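Effector protein Lem4 (lpg1101) (Legionella pneumophila subsp. pneumophila, PDB 6CGK) dephosphorylates phosphotyrosine as a membrane-associated effector translocated by the bacterium, through the magnesium-binding haloacid dehalogenase domain that this inactivated chain represents. Local coordinates at residues 99-102 against 103-107; 23-26 against 27-31; 62-65 against 66-70. The protein carries 1 engineered substitution. One frame throughout, in Å; residues are numbered along the deposited sequence.

Interaction 1 of 3, residues 99-102 against 103-107; sequences NYIK and ALLEF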
loop_
_atom_site.group_PDB
_atom_site.type_symbol
_atom_site.label_atom_id
_atom_site.label_comp_id
_atom_site.label_asym_id
_atom_site.label_seq_id
_atom_site.Cartn_x
_atom_site.Cartn_y
_atom_site.Cartn_z
ATOM N N ASN A 99 10.202 -6.102 -5.342
ATOM C CA ASN A 99 11.123 -6.675 -4.353
ATOM C C ASN A 99 11.620 -5.636 -3.361
ATOM O O ASN A 99 12.018 -5.987 -2.232
ATOM C CB ASN A 99 12.280 -7.364 -5.064
ATOM C CG ASN A 99 11.831 -8.657 -5.695
ATOM O OD1 ASN A 99 10.912 -9.307 -5.173
ATOM N ND2 ASN A 99 12.435 -9.027 -6.833
ATOM N N TYR A 100 11.635 -4.365 -3.741
ATOM C CA TYR A 100 11.993 -3.345 -2.754
ATOM C C TYR A 100 10.875 -3.210 -1.728
ATOM O O TYR A 100 11.126 -3.107 -0.518
ATOM C CB TYR A 100 12.249 -2.016 -3.456
ATOM C CG TYR A 100 12.678 -0.879 -2.556
ATOM C CD1 TYR A 100 13.980 -0.836 -2.036
ATOM C CD2 TYR A 100 11.789 0.156 -2.238
ATOM C CE1 TYR A 100 14.390 0.224 -1.229
ATOM C CE2 TYR A 100 12.183 1.219 -1.443
ATOM C CZ TYR A 100 13.495 1.245 -0.936
ATOM O OH TYR A 100 13.921 2.303 -0.157
ATOM N N ILE A 101 9.631 -3.188 -2.210
ATOM C CA ILE A 101 8.485 -3.115 -1.310
ATOM C C ILE A 101 8.474 -4.306 -0.371
ATOM O O ILE A 101 8.348 -4.138 0.844
ATOM C CB ILE A 101 7.183 -2.988 -2.116
ATOM C CG1 ILE A 101 7.225 -1.668 -2.882
ATOM C CG2 ILE A 101 5.960 -3.166 -1.149
ATOM C CD1 ILE A 101 6.071 -1.506 -3.960
ATOM N N LYS A 102 8.608 -5.529 -0.906
ATOM C CA LYS A 102 8.626 -6.708 -0.030
ATOM C C LYS A 102 9.771 -6.647 0.964
ATOM O O LYS A 102 9.616 -7.036 2.128
ATOM C CB LYS A 102 8.734 -8.003 -0.846
ATOM C CG LYS A 102 7.472 -8.311 -1.673
ATOM C CD LYS A 102 7.626 -9.625 -2.424
ATOM C CE LYS A 102 6.340 -10.050 -3.114
ATOM N NZ LYS A 102 6.611 -11.284 -3.905
ATOM N N ALA A 103 10.953 -6.200 0.510
ATOM C CA ALA A 103 12.090 -6.127 1.407
ATOM C C ALA A 103 11.796 -5.218 2.589
ATOM O O ALA A 103 12.099 -5.547 3.737
ATOM C CB ALA A 103 13.333 -5.624 0.631
ATOM N N LEU A 104 11.266 -4.022 2.327
ATOM C CA LEU A 104 11.046 -3.095 3.442
ATOM C C LEU A 104 9.984 -3.639 4.398
ATOM O O LEU A 104 10.143 -3.556 5.621
ATOM C CB LEU A 104 10.622 -1.712 2.923
ATOM C CG LEU A 104 11.870 -0.811 2.759
ATOM C CD1 LEU A 104 12.878 -1.428 1.812
ATOM C CD2 LEU A 104 11.472 0.580 2.285
ATOM N N LEU A 105 8.895 -4.188 3.865
ATOM C CA LEU A 105 7.929 -4.862 4.743
ATOM C C LEU A 105 8.613 -5.934 5.594
ATOM O O LEU A 105 8.377 -6.036 6.811
ATOM C CB LEU A 105 6.818 -5.458 3.895
ATOM C CG LEU A 105 5.973 -4.408 3.146
ATOM C CD1 LEU A 105 5.053 -5.066 2.094
ATOM C CD2 LEU A 105 5.160 -3.555 4.129
ATOM N N GLU A 106 9.441 -6.773 4.971
ATOM C CA GLU A 106 10.135 -7.821 5.725
ATOM C C GLU A 106 11.084 -7.257 6.778
ATOM O O GLU A 106 11.182 -7.795 7.887
ATOM C CB GLU A 106 10.875 -8.748 4.763
ATOM C CG GLU A 106 9.895 -9.622 3.986
ATOM C CD GLU A 106 10.432 -10.139 2.679
ATOM O OE1 GLU A 106 11.612 -9.837 2.334
ATOM O OE2 GLU A 106 9.652 -10.834 1.987
ATOM N N PHE A 107 11.837 -6.206 6.435
ATOM C CA PHE A 107 12.733 -5.574 7.392
ATOM C C PHE A 107 11.997 -5.107 8.631
ATOM O O PHE A 107 12.588 -5.026 9.707
ATOM C CB PHE A 107 13.428 -4.347 6.765
ATOM C CG PHE A 107 14.333 -4.640 5.587
ATOM C CD1 PHE A 107 14.925 -5.881 5.396
ATOM C CD2 PHE A 107 14.574 -3.636 4.660
ATOM C CE1 PHE A 107 15.783 -6.108 4.284
ATOM C CE2 PHE A 107 15.448 -3.837 3.559
ATOM C CZ PHE A 107 16.021 -5.081 3.365
#
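Leu104 packs against Tyr100 one helical turn earlier. Its methyl CD1 sits over one face of the phenol ring, 3.9 Å from the ring centroid and 16° off the normal, a CH-pi contact. The second methyl, CD2, lies 3.8 Å from CE2 of Tyr100, so the fork of the leucine spans the far half of the ring. Tyr100 CG is anti to the backbone N (chi1 -178°), and this swings the ring along the helix to the leucine. Beside this pair, Ile101 and Leu105 run alongside each other. CG2 of Ile101 meets CD1 of Leu105 at 3.9 Å. These four side chains are buried and form the tight part of the contact. The backbone bonds are those of a regular alpha-helix. Leu105 N gives the straightest of them to Ile101 O, 3.1 Å with an N-H...O angle of 177°.

The other flank is looser and partly exposed. Here Asn99, Lys102 and Glu106 follow one another at intervals of three and four. Lys102 and Glu106 carry opposite charges, yet NZ of Lys102 stays 6.6 Å from OE2 of Glu106. Each is engaged by other partners. Lys102 makes a salt bridge to Glu98. Glu106 makes one to Arg54 and a hydrogen bond to His112, which would hold its carboxylate in place. Asn99 reaches Ser46 O through its amide nitrogen.

Helix 98-107 is the crossover of the beta-alpha-beta unit between parallel strands 89-93 and 116-118. Helix 40-46 packs on Tyr100 and Ala103 through Leu45. Helix 51-55 lies along the polar flank, and Tyr61 of helix 58-62 touches Leu104.

Interaction 2 of 3, residues 23-26 against 27-31; sequences NFDG and TITGA. Engineered in segment 23-26: Asn23 (natural residue Asp). With MG (magnesium ion), chain C; PO4 (phosphate ion), chain B.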
loop_
_atom_site.group_PDB
_atom_site.type_symbol
_atom_site.label_atom_id
_atom_site.label_comp_id
_atom_site.label_asym_id
_atom_site.label_seq_id
_atom_site.Cartn_x
_atom_site.Cartn_y
_atom_site.Cartn_z
ATOM N N ASN A 23 -0.524 4.064 -1.672
ATOM C CA ASN A 23 0.747 4.323 -2.294
ATOM C C ASN A 23 1.868 3.857 -1.360
ATOM O O ASN A 23 1.669 3.720 -0.158
ATOM C CB ASN A 23 0.869 5.821 -2.581
ATOM C CG ASN A 23 2.128 6.169 -3.228
ATOM O OD1 ASN A 23 2.941 6.886 -2.653
ATOM N ND2 ASN A 23 2.317 5.695 -4.459
ATOM N N PHE A 24 3.059 3.613 -1.918
ATOM C CA PHE A 24 4.164 3.173 -1.053
ATOM C C PHE A 24 5.143 4.298 -0.721
ATOM O O PHE A 24 5.201 4.740 0.426
ATOM C CB PHE A 24 4.933 2.006 -1.681
ATOM C CG PHE A 24 5.982 1.421 -0.773
ATOM C CD1 PHE A 24 5.596 0.590 0.288
ATOM C CD2 PHE A 24 7.323 1.682 -0.976
ATOM C CE1 PHE A 24 6.576 0.036 1.134
ATOM C CE2 PHE A 24 8.312 1.140 -0.132
ATOM C CZ PHE A 24 7.926 0.318 0.930
ATOM N N ASP A 25 5.907 4.794 -1.704
ATOM C CA ASP A 25 6.949 5.772 -1.391
ATOM C C ASP A 25 6.314 7.089 -0.977
ATOM O O ASP A 25 5.509 7.667 -1.720
ATOM C CB ASP A 25 7.850 6.029 -2.603
ATOM C CG ASP A 25 8.616 4.801 -3.022
ATOM O OD1 ASP A 25 9.362 4.264 -2.190
ATOM O OD2 ASP A 25 8.460 4.371 -4.183
ATOM N N GLY A 26 6.685 7.571 0.194
ATOM C CA GLY A 26 6.206 8.842 0.693
ATOM C C GLY A 26 4.914 8.748 1.460
ATOM O O GLY A 26 4.516 9.726 2.107
ATOM N N THR A 27 4.238 7.609 1.377
ATOM C CA THR A 27 2.995 7.354 2.082
ATOM C C THR A 27 3.240 6.370 3.217
ATOM O O THR A 27 3.126 6.730 4.390
ATOM C CB THR A 27 1.946 6.814 1.105
ATOM O OG1 THR A 27 1.757 7.773 0.062
ATOM C CG2 THR A 27 0.629 6.585 1.794
ATOM N N ILE A 28 3.621 5.140 2.878
ATOM C CA ILE A 28 4.080 4.190 3.884
ATOM C C ILE A 28 5.498 4.524 4.365
ATOM O O ILE A 28 5.805 4.317 5.542
ATOM C CB ILE A 28 3.968 2.766 3.320
ATOM C CG1 ILE A 28 2.481 2.367 3.249
ATOM C CG2 ILE A 28 4.742 1.751 4.172
ATOM C CD1 ILE A 28 2.200 1.250 2.286
ATOM N N THR A 29 6.370 5.066 3.496
ATOM C CA THR A 29 7.694 5.510 3.914
ATOM C C THR A 29 7.717 7.024 4.080
ATOM O O THR A 29 6.747 7.727 3.790
ATOM C CB THR A 29 8.776 5.112 2.905
ATOM O OG1 THR A 29 8.660 5.945 1.732
ATOM C CG2 THR A 29 8.651 3.673 2.490
ATOM N N GLY A 30 8.869 7.538 4.521
ATOM C CA GLY A 30 9.016 8.966 4.687
ATOM C C GLY A 30 9.644 9.696 3.519
ATOM O O GLY A 30 10.067 10.846 3.684
ATOM N N ALA A 31 9.730 9.075 2.344
ATOM C CA ALA A 31 10.444 9.680 1.220
ATOM C C ALA A 31 9.667 9.493 -0.074
ATOM O O ALA A 31 9.327 8.360 -0.435
ATOM C CB ALA A 31 11.833 9.074 1.064
HETATM MG MG MG C . 4.302 8.129 -3.285
HETATM P P PO4 B . 5.245 5.306 -5.375
HETATM O O1 PO4 B . 5.130 4.157 -4.387
HETATM O O2 PO4 B . 4.334 5.164 -6.590
HETATM O O3 PO4 B . 6.694 5.336 -5.840
HETATM O O4 PO4 B . 4.998 6.624 -4.669
HETATM O O HOH W 1 10.283 5.673 -0.227
HETATM O O HOH W 2 5.739 9.476 -3.845
HETATM O O HOH W 3 3.057 8.733 -4.842
#
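Phe24 O is gripped by the turn that follows it. Ile28 N donates to Phe24 O at 2.9 Å. Thr27 N donates to Phe24 O at 3.2 Å, from above the carbonyl plane. Thr29 N adds a weak bond. The Phe24 ring packs against two side chains of this turn: CG2 of Thr29 lies over one face, a CH-pi contact 4.1 Å from the centroid, and CG2 of Ile28 is 3.9 Å from CE1 of Phe24.

The folded loop presents its polar groups to magnesium and phosphate. Asp25 O binds the metal at 2.0 Å. Asn23 (engineered; Asp in nature), Asp155, a phosphate oxygen and two waters complete the magnesium shell. Asp25 N donates to phosphate O1 at 2.9 Å.

Further out, Thr29 OG1 accepts from Gly26 N at 3.0 Å and in line (175°). One water joins Thr29 OG1, Asp25 OD1 and Ala31 O. Asn96 bonds to Asp25 OD2, so that carboxylate is steadied from both ends. Gly26 has a positive phi of 88°, which suits glycine.

The natural sequence here reads DFDGT. This is the DxDGT signature, the first sequence motif of the haloacid dehalogenase superfamily, placed at the end of strand 19-23.

Interaction 3 of 3, residues 62-65 against 66-70; sequences DASD and NKIKI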
loop_
_atom_site.group_PDB
_atom_site.type_symbol
_atom_site.label_atom_id
_atom_site.label_comp_id
_atom_site.label_asym_id
_atom_site.label_seq_id
_atom_site.Cartn_x
_atom_site.Cartn_y
_atom_site.Cartn_z
ATOM N N ASP A 62 18.793 -0.404 7.867
ATOM C CA ASP A 62 18.746 0.162 9.210
ATOM C C ASP A 62 19.706 1.338 9.378
ATOM O O ASP A 62 19.420 2.250 10.165
ATOM C CB ASP A 62 19.041 -0.921 10.229
ATOM C CG ASP A 62 17.880 -1.886 10.389
ATOM O OD1 ASP A 62 16.720 -1.514 10.052
ATOM O OD2 ASP A 62 18.139 -3.014 10.819
ATOM N N ALA A 63 20.839 1.345 8.653
ATOM C CA ALA A 63 21.818 2.431 8.713
ATOM C C ALA A 63 21.459 3.598 7.800
ATOM O O ALA A 63 22.203 4.589 7.766
ATOM C CB ALA A 63 23.215 1.923 8.346
ATOM N N SER A 64 20.335 3.511 7.087
ATOM C CA SER A 64 19.947 4.505 6.106
ATOM C C SER A 64 19.331 5.741 6.768
ATOM O O SER A 64 18.929 5.724 7.936
ATOM C CB SER A 64 18.973 3.865 5.118
ATOM O OG SER A 64 19.672 2.911 4.325
ATOM N N ASP A 65 19.254 6.823 5.991
ATOM C CA ASP A 65 18.499 8.007 6.387
ATOM C C ASP A 65 17.100 7.594 6.828
ATOM O O ASP A 65 16.458 6.774 6.178
ATOM C CB ASP A 65 18.436 8.973 5.197
ATOM C CG ASP A 65 17.875 10.340 5.556
ATOM O OD1 ASP A 65 16.809 10.415 6.209
ATOM O OD2 ASP A 65 18.503 11.347 5.156
ATOM N N ASN A 66 16.635 8.130 7.958
ATOM C CA ASN A 66 15.343 7.670 8.451
ATOM C C ASN A 66 14.206 7.984 7.478
ATOM O O ASN A 66 13.154 7.357 7.570
ATOM C CB ASN A 66 15.048 8.261 9.826
ATOM C CG ASN A 66 15.921 7.643 10.923
ATOM O OD1 ASN A 66 16.138 6.426 10.955
ATOM N ND2 ASN A 66 16.433 8.484 11.815
ATOM N N LYS A 67 14.397 8.917 6.540
ATOM C CA LYS A 67 13.302 9.268 5.639
ATOM C C LYS A 67 12.921 8.104 4.744
ATOM O O LYS A 67 11.762 8.002 4.315
ATOM C CB LYS A 67 13.672 10.475 4.769
ATOM C CG LYS A 67 14.560 10.117 3.567
ATOM C CD LYS A 67 14.901 11.321 2.655
ATOM C CE LYS A 67 15.762 10.880 1.442
ATOM N NZ LYS A 67 16.103 11.964 0.459
ATOM N N ILE A 68 13.871 7.227 4.416
ATOM C CA ILE A 68 13.512 6.159 3.487
ATOM C C ILE A 68 12.785 5.010 4.160
ATOM O O ILE A 68 12.227 4.156 3.461
ATOM C CB ILE A 68 14.730 5.589 2.738
ATOM C CG1 ILE A 68 15.565 4.706 3.651
ATOM C CG2 ILE A 68 15.541 6.712 2.130
ATOM C CD1 ILE A 68 16.220 3.558 2.916
ATOM N N LYS A 69 12.769 4.954 5.492
ATOM C CA LYS A 69 12.164 3.799 6.150
ATOM C C LYS A 69 10.638 3.889 6.204
ATOM O O LYS A 69 10.042 4.963 6.154
ATOM C CB LYS A 69 12.710 3.658 7.564
ATOM C CG LYS A 69 14.243 3.563 7.608
ATOM C CD LYS A 69 14.789 3.523 9.033
ATOM C CE LYS A 69 16.318 3.387 9.048
ATOM N NZ LYS A 69 16.790 3.160 10.459
ATOM N N ILE A 70 10.011 2.719 6.340
ATOM C CA ILE A 70 8.603 2.658 6.729
ATOM C C ILE A 70 8.443 3.403 8.051
ATOM O O ILE A 70 9.276 3.265 8.963
ATOM C CB ILE A 70 8.154 1.193 6.827
ATOM C CG1 ILE A 70 8.280 0.539 5.450
ATOM C CG2 ILE A 70 6.734 1.094 7.340
ATOM C CD1 ILE A 70 7.700 -0.823 5.323
HETATM O O HOH W 4 15.548 0.769 11.006
HETATM O O HOH W 5 19.069 5.973 10.942
#
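Asp65 holds CG anti to its N (chi1 -170°), which places the carboxylate beside the carbonyl carbon, where OD1 meets Lys67 N. That hydrogen bond is 2.9 Å long and straight at 172°, and makes an Asx turn. Lys69 has an extended chain starting from a CG beside the backbone N (chi1 -56°). The chain runs back past Ser64 O, and NZ donates to Asp62 O at 2.8 Å.

The ammonium group has further company. A water bridges it to Asp62 OD1, which is 4.7 Å from NZ, so the two groups are linked through the water and not in direct contact. A weak bond goes to Asn66 OD1. Another water links Asn66 OD1 with Ser64 O. The Asp62 carboxylate also has a salt bridge to Lys58.

Ile68 N donates to Asp65 O at 3.2 Å and so closes the first turn of the short 3-10 segment 66-68. On the less polar side, Ile68 CD1 rests 3.5 Å from Ser64 CB, while Ser64 OG bonds to Glu60 O.

The contact lies at the surface, in the link from helix 58-62 to helix 72-82. Leu41 of helix 40-46 touches both Ser64 and Ile68. Ile68 also reaches Tyr100 of helix 98-107.

Leu104 of interaction 1 touches both others: Phe24 of interaction 2, and Ile68 and Ile70 of interaction 3. CZ of Phe24 is 3.8 Å from CD2 of Leu104, and CG1 of Ile101 lies 3.9 Å from CD2 of Phe24. Helix 98-107 therefore backs the metal-binding loop. Tyr100 comes within about 4 Å of Asp25, side chain to side chain, and the Ile101 side chain within about 6 Å of the phosphate. Interaction 3 joins both others. Its Ile70 CD1 is 3.7 Å from Leu104 O, and Gly30 N of interaction 2 probably bonds to Lys69 O at 3.3 Å. It stays peripheral, with the Ile68 side chain about 12 Å from magnesium.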